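Local coordinates for protein DNA polymerase beta (Leishmania infantum, PDB 4P4M) that catalyses template-directed addition of deoxynucleotides to a DNA primer end and, as a family X polymerase, probably serves in base excision repair, at residues A[149-163]-A[263-275]. Numbering follows the deposited sequence.
Sequences YDINEKIPMQESVLH and NTKVYKARRVDIR. With nucleotides of chain B; nucleotides of chain C.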
loop_
_atom_site.group_PDB
_atom_site.type_symbol
_atom_site.label_atom_id
_atom_site.label_comp_id
_atom_site.label_asym_id
_atom_site.label_seq_id
_atom_site.Cartn_x
_atom_site.Cartn_y
_atom_site.Cartn_z
ATOM N N TYR A 149 6.529 13.272 13.986
ATOM C CA TYR A 149 7.701 12.621 14.582
ATOM C C TYR A 149 7.739 11.114 14.264
ATOM O O TYR A 149 8.741 10.607 13.734
ATOM C CB TYR A 149 7.814 12.889 16.104
ATOM C CG TYR A 149 8.720 11.893 16.798
ATOM C CD1 TYR A 149 10.106 12.062 16.820
ATOM C CD2 TYR A 149 8.188 10.758 17.395
ATOM C CE1 TYR A 149 10.934 11.117 17.440
ATOM C CE2 TYR A 149 8.991 9.824 18.003
ATOM C CZ TYR A 149 10.358 9.999 18.018
ATOM O OH TYR A 149 11.122 9.038 18.632
ATOM N N ASP A 150 6.648 10.403 14.564
ATOM C CA ASP A 150 6.589 8.951 14.329
ATOM C C ASP A 150 6.847 8.592 12.863
ATOM O O ASP A 150 7.584 7.650 12.558
ATOM C CB ASP A 150 5.217 8.367 14.727
ATOM C CG ASP A 150 5.022 8.268 16.233
ATOM O OD1 ASP A 150 6.028 8.267 16.973
ATOM O OD2 ASP A 150 3.850 8.186 16.673
ATOM N N ILE A 151 6.221 9.339 11.962
ATOM C CA ILE A 151 6.275 9.023 10.534
ATOM C C ILE A 151 7.695 9.139 9.959
ATOM O O ILE A 151 8.050 8.428 9.024
ATOM C CB ILE A 151 5.263 9.873 9.728
ATOM C CG1 ILE A 151 3.831 9.390 9.996
ATOM C CG2 ILE A 151 5.564 9.809 8.220
ATOM C CD1 ILE A 151 2.760 10.331 9.475
ATOM N N ASN A 152 8.518 10.012 10.533
ATOM C CA ASN A 152 9.891 10.153 10.055
ATOM C C ASN A 152 10.884 9.154 10.660
ATOM O O ASN A 152 12.080 9.228 10.383
ATOM C CB ASN A 152 10.394 11.582 10.272
ATOM C CG ASN A 152 9.653 12.588 9.428
ATOM O OD1 ASN A 152 9.147 12.262 8.353
ATOM N ND2 ASN A 152 9.580 13.820 9.911
ATOM N N GLU A 153 10.401 8.229 11.487
ATOM C CA GLU A 153 11.286 7.217 12.080
ATOM C C GLU A 153 11.158 5.896 11.300
ATOM O O GLU A 153 10.063 5.502 10.944
ATOM C CB GLU A 153 10.931 7.005 13.554
ATOM C CG GLU A 153 11.137 8.262 14.418
ATOM C CD GLU A 153 12.602 8.640 14.538
ATOM O OE1 GLU A 153 13.405 7.749 14.874
ATOM O OE2 GLU A 153 12.956 9.819 14.289
ATOM N N LYS A 154 12.274 5.230 11.012
ATOM C CA LYS A 154 12.203 3.966 10.285
ATOM C C LYS A 154 11.924 2.789 11.220
ATOM O O LYS A 154 12.240 2.835 12.405
ATOM C CB LYS A 154 13.461 3.736 9.433
ATOM C CG LYS A 154 14.790 4.092 10.098
ATOM C CD LYS A 154 15.898 4.216 9.045
ATOM C CE LYS A 154 17.245 4.592 9.646
ATOM N NZ LYS A 154 17.850 3.495 10.448
ATOM N N ILE A 155 11.303 1.745 10.673
ATOM C CA ILE A 155 10.952 0.541 11.432
ATOM C C ILE A 155 12.061 -0.518 11.299
ATOM O O ILE A 155 12.354 -0.959 10.189
ATOM C CB ILE A 155 9.652 -0.098 10.878
ATOM C CG1 ILE A 155 8.554 0.964 10.666
ATOM C CG2 ILE A 155 9.177 -1.230 11.800
ATOM C CD1 ILE A 155 7.283 0.415 9.995
ATOM N N PRO A 156 12.660 -0.947 12.425
ATOM C CA PRO A 156 13.660 -2.022 12.363
ATOM C C PRO A 156 12.999 -3.343 11.974
ATOM O O PRO A 156 11.857 -3.593 12.368
ATOM C CB PRO A 156 14.175 -2.128 13.809
ATOM C CG PRO A 156 13.615 -0.951 14.542
ATOM C CD PRO A 156 12.370 -0.538 13.808
ATOM N N MET A 157 13.718 -4.181 11.228
ATOM C CA MET A 157 13.187 -5.471 10.791
ATOM C C MET A 157 12.551 -6.264 11.933
ATOM O O MET A 157 11.479 -6.850 11.764
ATOM C CB MET A 157 14.274 -6.311 10.097
ATOM C CG MET A 157 13.834 -7.737 9.752
ATOM S SD MET A 157 15.066 -8.706 8.845
ATOM C CE MET A 157 15.027 -7.914 7.243
ATOM N N GLN A 158 13.194 -6.285 13.100
ATOM C CA GLN A 158 12.652 -7.043 14.231
ATOM C C GLN A 158 11.229 -6.614 14.599
ATOM O O GLN A 158 10.405 -7.447 14.980
ATOM C CB GLN A 158 13.570 -6.975 15.469
ATOM C CG GLN A 158 13.823 -5.568 16.017
ATOM C CD GLN A 158 12.756 -5.084 17.007
ATOM O OE1 GLN A 158 11.931 -5.864 17.492
ATOM N NE2 GLN A 158 12.780 -3.787 17.312
ATOM N N GLU A 159 10.933 -5.322 14.491
ATOM C CA GLU A 159 9.578 -4.867 14.797
ATOM C C GLU A 159 8.580 -5.226 13.683
ATOM O O GLU A 159 7.426 -5.559 13.967
ATOM C CB GLU A 159 9.528 -3.367 15.115
ATOM C CG GLU A 159 8.183 -2.943 15.715
ATOM C CD GLU A 159 8.058 -1.443 15.922
ATOM O OE1 GLU A 159 7.004 -0.876 15.552
ATOM O OE2 GLU A 159 9.008 -0.827 16.460
ATOM N N SER A 160 9.008 -5.162 12.425
ATOM C CA SER A 160 8.146 -5.603 11.325
ATOM C C SER A 160 7.721 -7.065 11.474
ATOM O O SER A 160 6.578 -7.422 11.141
ATOM C CB SER A 160 8.814 -5.371 9.958
ATOM O OG SER A 160 8.667 -4.014 9.541
ATOM N N VAL A 161 8.633 -7.916 11.949
ATOM C CA VAL A 161 8.273 -9.305 12.266
ATOM C C VAL A 161 7.103 -9.351 13.260
ATOM O O VAL A 161 6.170 -10.161 13.108
ATOM C CB VAL A 161 9.468 -10.117 12.842
ATOM C CG1 VAL A 161 9.001 -11.486 13.331
ATOM C CG2 VAL A 161 10.567 -10.282 11.796
ATOM N N LEU A 162 7.155 -8.491 14.275
ATOM C CA LEU A 162 6.067 -8.406 15.254
ATOM C C LEU A 162 4.748 -7.907 14.642
ATOM O O LEU A 162 3.676 -8.396 15.010
ATOM C CB LEU A 162 6.456 -7.524 16.454
ATOM C CG LEU A 162 7.697 -7.928 17.265
ATOM C CD1 LEU A 162 8.005 -6.883 18.323
ATOM C CD2 LEU A 162 7.544 -9.303 17.900
ATOM N N HIS A 163 4.813 -6.921 13.742
ATOM C CA HIS A 163 3.595 -6.474 13.045
ATOM C C HIS A 163 3.029 -7.612 12.193
ATOM O O HIS A 163 1.810 -7.842 12.163
ATOM C CB HIS A 163 3.836 -5.227 12.173
ATOM C CG HIS A 163 3.932 -3.942 12.952
ATOM N ND1 HIS A 163 2.973 -3.092 13.384
ATOM C CD2 HIS A 163 5.136 -3.398 13.352
ATOM C CE1 HIS A 163 3.607 -2.063 14.044
ATOM N NE2 HIS A 163 4.913 -2.271 14.008
ATOM N N ASN A 263 10.762 -4.480 32.770
ATOM C CA ASN A 263 10.404 -3.176 32.223
ATOM C C ASN A 263 9.372 -3.262 31.091
ATOM O O ASN A 263 9.253 -4.289 30.417
ATOM C CB ASN A 263 11.652 -2.427 31.751
ATOM N N THR A 264 8.633 -2.173 30.893
ATOM C CA THR A 264 7.595 -2.104 29.867
ATOM C C THR A 264 8.091 -1.383 28.617
ATOM O O THR A 264 8.573 -0.255 28.696
ATOM C CB THR A 264 6.341 -1.367 30.387
ATOM O OG1 THR A 264 5.803 -2.061 31.519
ATOM C CG2 THR A 264 5.277 -1.278 29.299
ATOM N N LYS A 265 7.967 -2.040 27.468
ATOM C CA LYS A 265 8.337 -1.445 26.190
ATOM C C LYS A 265 7.111 -0.779 25.554
ATOM O O LYS A 265 6.078 -1.423 25.368
ATOM C CB LYS A 265 8.905 -2.523 25.257
ATOM C CG LYS A 265 9.014 -2.114 23.788
ATOM C CD LYS A 265 10.124 -1.108 23.552
ATOM C CE LYS A 265 10.306 -0.807 22.065
ATOM N NZ LYS A 265 10.797 -1.983 21.293
ATOM N N VAL A 266 7.225 0.506 25.235
ATOM C CA VAL A 266 6.161 1.230 24.531
ATOM C C VAL A 266 6.600 1.508 23.084
ATOM O O VAL A 266 7.732 1.931 22.849
ATOM C CB VAL A 266 5.837 2.563 25.247
ATOM C CG1 VAL A 266 4.861 3.397 24.436
ATOM C CG2 VAL A 266 5.284 2.300 26.649
ATOM N N TYR A 267 5.708 1.282 22.123
ATOM C CA TYR A 267 6.065 1.385 20.697
ATOM C C TYR A 267 5.605 2.683 20.040
ATOM O O TYR A 267 4.621 3.296 20.467
ATOM C CB TYR A 267 5.474 0.201 19.898
ATOM C CG TYR A 267 6.036 -1.152 20.271
ATOM C CD1 TYR A 267 7.154 -1.669 19.624
ATOM C CD2 TYR A 267 5.443 -1.918 21.272
ATOM C CE1 TYR A 267 7.666 -2.921 19.977
ATOM C CE2 TYR A 267 5.943 -3.154 21.625
ATOM C CZ TYR A 267 7.053 -3.651 20.983
ATOM O OH TYR A 267 7.537 -4.889 21.348
ATOM N N LYS A 268 6.318 3.087 18.986
ATOM C CA LYS A 268 5.887 4.185 18.118
ATOM C C LYS A 268 4.709 3.739 17.247
ATOM O O LYS A 268 4.635 2.570 16.850
ATOM C CB LYS A 268 7.034 4.574 17.170
ATOM C CG LYS A 268 8.285 5.167 17.847
ATOM C CD LYS A 268 9.340 5.479 16.773
ATOM C CE LYS A 268 10.598 6.130 17.347
ATOM N NZ LYS A 268 11.479 5.161 18.055
ATOM N N ALA A 269 3.818 4.666 16.907
ATOM C CA ALA A 269 2.832 4.396 15.863
ATOM C C ALA A 269 3.520 4.350 14.488
ATOM O O ALA A 269 4.422 5.145 14.216
ATOM C CB ALA A 269 1.712 5.446 15.895
ATOM N N ARG A 270 3.095 3.421 13.630
ATOM C CA ARG A 270 3.711 3.219 12.313
ATOM C C ARG A 270 2.682 3.377 11.200
ATOM O O ARG A 270 1.496 3.105 11.400
ATOM C CB ARG A 270 4.297 1.797 12.193
ATOM C CG ARG A 270 5.231 1.363 13.327
ATOM C CD ARG A 270 6.424 2.332 13.476
ATOM N NE ARG A 270 7.535 1.740 14.241
ATOM C CZ ARG A 270 8.748 2.284 14.303
ATOM N NH1 ARG A 270 8.986 3.423 13.656
ATOM N NH2 ARG A 270 9.726 1.698 14.990
ATOM N N ARG A 271 3.142 3.776 10.012
ATOM C CA ARG A 271 2.278 3.767 8.835
ATOM C C ARG A 271 1.981 2.334 8.399
ATOM O O ARG A 271 2.897 1.553 8.131
ATOM C CB ARG A 271 2.889 4.567 7.677
ATOM C CG ARG A 271 2.887 6.062 7.949
ATOM C CD ARG A 271 3.295 6.872 6.710
ATOM N NE ARG A 271 4.640 6.542 6.239
ATOM C CZ ARG A 271 4.901 5.929 5.083
ATOM N NH1 ARG A 271 3.915 5.576 4.265
ATOM N NH2 ARG A 271 6.150 5.667 4.740
ATOM N N VAL A 272 0.692 2.004 8.358
ATOM C CA VAL A 272 0.240 0.677 7.968
ATOM C C VAL A 272 -0.674 0.801 6.750
ATOM O O VAL A 272 -1.659 1.534 6.785
ATOM C CB VAL A 272 -0.485 -0.042 9.142
ATOM C CG1 VAL A 272 -1.067 -1.404 8.684
ATOM C CG2 VAL A 272 0.474 -0.232 10.334
ATOM N N ASP A 273 -0.325 0.097 5.669
ATOM C CA ASP A 273 -1.132 0.068 4.444
ATOM C C ASP A 273 -1.659 -1.353 4.233
ATOM O O ASP A 273 -0.878 -2.304 4.251
ATOM C CB ASP A 273 -0.275 0.471 3.220
ATOM C CG ASP A 273 0.131 1.942 3.227
ATOM O OD1 ASP A 273 -0.359 2.727 4.073
ATOM O OD2 ASP A 273 0.938 2.321 2.352
ATOM N N ILE A 274 -2.973 -1.512 4.052
ATOM C CA ILE A 274 -3.541 -2.846 3.794
ATOM C C ILE A 274 -4.264 -2.852 2.437
ATOM O O ILE A 274 -5.081 -1.971 2.185
ATOM C CB ILE A 274 -4.540 -3.261 4.918
ATOM C CG1 ILE A 274 -3.898 -3.104 6.305
ATOM C CG2 ILE A 274 -5.084 -4.697 4.684
ATOM C CD1 ILE A 274 -4.886 -3.189 7.488
ATOM N N ARG A 275 -3.928 -3.802 1.555
ATOM C CA ARG A 275 -4.622 -3.916 0.265
ATOM C C ARG A 275 -5.354 -5.256 0.198
ATOM O O ARG A 275 -4.775 -6.310 0.472
ATOM C CB ARG A 275 -3.664 -3.781 -0.941
ATOM C CG ARG A 275 -3.191 -2.349 -1.307
ATOM C CD ARG A 275 -4.243 -1.500 -2.063
ATOM N NE ARG A 275 -4.757 -2.139 -3.280
ATOM C CZ ARG A 275 -4.462 -1.737 -4.517
ATOM N NH1 ARG A 275 -3.672 -0.690 -4.686
ATOM N NH2 ARG A 275 -4.962 -2.372 -5.582
ATOM P P DA B 5 2.306 6.513 1.057
ATOM O OP1 DA B 5 2.188 6.076 2.464
ATOM O OP2 DA B 5 3.640 6.835 0.516
ATOM O "O5'" DA B 5 1.595 5.408 0.166
ATOM C "C5'" DA B 5 2.126 4.132 0.003
ATOM C "C4'" DA B 5 1.140 3.288 -0.776
ATOM O "O4'" DA B 5 0.781 3.963 -2.013
ATOM C "C3'" DA B 5 1.742 1.958 -1.205
ATOM O "O3'" DA B 5 0.696 1.008 -1.470
ATOM C "C2'" DA B 5 2.496 2.412 -2.455
ATOM C "C1'" DA B 5 1.430 3.294 -3.093
ATOM N N9 DA B 5 1.865 4.277 -4.098
ATOM C C8 DA B 5 2.454 5.497 -3.905
ATOM N N7 DA B 5 2.684 6.163 -5.019
ATOM C C5 DA B 5 2.210 5.325 -6.019
ATOM C C6 DA B 5 2.157 5.436 -7.430
ATOM N N6 DA B 5 2.613 6.491 -8.120
ATOM N N1 DA B 5 1.612 4.406 -8.120
ATOM C C2 DA B 5 1.155 3.351 -7.435
ATOM N N3 DA B 5 1.155 3.135 -6.117
ATOM C C4 DA B 5 1.698 4.165 -5.460
ATOM P P DC C 4 -7.460 0.540 -8.771
ATOM O OP1 DC C 4 -8.169 -0.733 -8.508
ATOM O OP2 DC C 4 -7.985 1.489 -9.781
ATOM O "O5'" DC C 4 -7.333 1.346 -7.397
ATOM C "C5'" DC C 4 -6.705 0.748 -6.258
ATOM C "C4'" DC C 4 -6.932 1.593 -5.017
ATOM O "O4'" DC C 4 -6.065 2.762 -5.097
ATOM C "C3'" DC C 4 -8.356 2.104 -4.808
ATOM O "O3'" DC C 4 -8.602 1.980 -3.403
ATOM C "C2'" DC C 4 -8.293 3.552 -5.312
ATOM C "C1'" DC C 4 -6.828 3.947 -5.069
ATOM N N1 DC C 4 -6.235 4.860 -6.113
ATOM C C2 DC C 4 -5.493 5.963 -5.684
ATOM O O2 DC C 4 -5.364 6.144 -4.466
ATOM N N3 DC C 4 -4.948 6.805 -6.603
ATOM C C4 DC C 4 -5.118 6.563 -7.905
ATOM N N4 DC C 4 -4.552 7.425 -8.767
ATOM C C5 DC C 4 -5.878 5.441 -8.372
ATOM C C6 DC C 4 -6.411 4.615 -7.453
HETATM O O HOH W 1 7.213 5.088 11.959
HETATM O O HOH W 2 6.816 6.668 7.589
HETATM O O HOH W 3 11.142 -1.533 17.993
HETATM O O HOH W 4 4.361 -0.207 16.666
HETATM O O HOH W 5 8.636 1.502 18.205
#
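D150 and A269 bring the two backbones closest, 6.1 Å between CA atoms, where the end of helix 148-151 meets the start of the 270-277 region of the palm; at E159 and Y267 the CA atoms are 9.3 Å apart. No direct backbone hydrogen bond joins the segments, so side chains and water make the link. The central one is R270, its chain bent at CG (chi2 -57°), which grips E159 side-on: NE reaches OE1 and NH2 reaches OE2, each at 3.0 Å and nearly straight (174°). Both oxygens lie in the guanidinium plane, yet the arginine comes from above the carboxylate plane, the two groups being turned 41° apart. CG1 of I155 covers one guanidinium face near its rim, and CB of K268 sits over the centre of the other. H163, one helical turn on, directs its NE2 N-H at the anti lone pair of E159 OE1, with NE2 2.9 Å from OE1, while its ND1 is hydrogen-bonded to the Y232 hydroxyl. A water accepts from R270 NH1 and donates to the carbonyls of D150 and E153, tying the arginine to the helix end and the loop that follows; two more connect E159 to the backbone of K268. Beyond the bridge, K268 runs past E153, its CE 3.7 Å from E153 CG. R271 lays its CD and NE against I151 CG2, and its NH1 lies beside the DA5 phosphate of chain B, close to the magnesium ligand D196. With two direct donors on OE1 and both carboxylate oxygens engaged, E159 is probably held as the anion, a buried ion pair fastening helix 157-175 to the strand that leads into the polymerase active site.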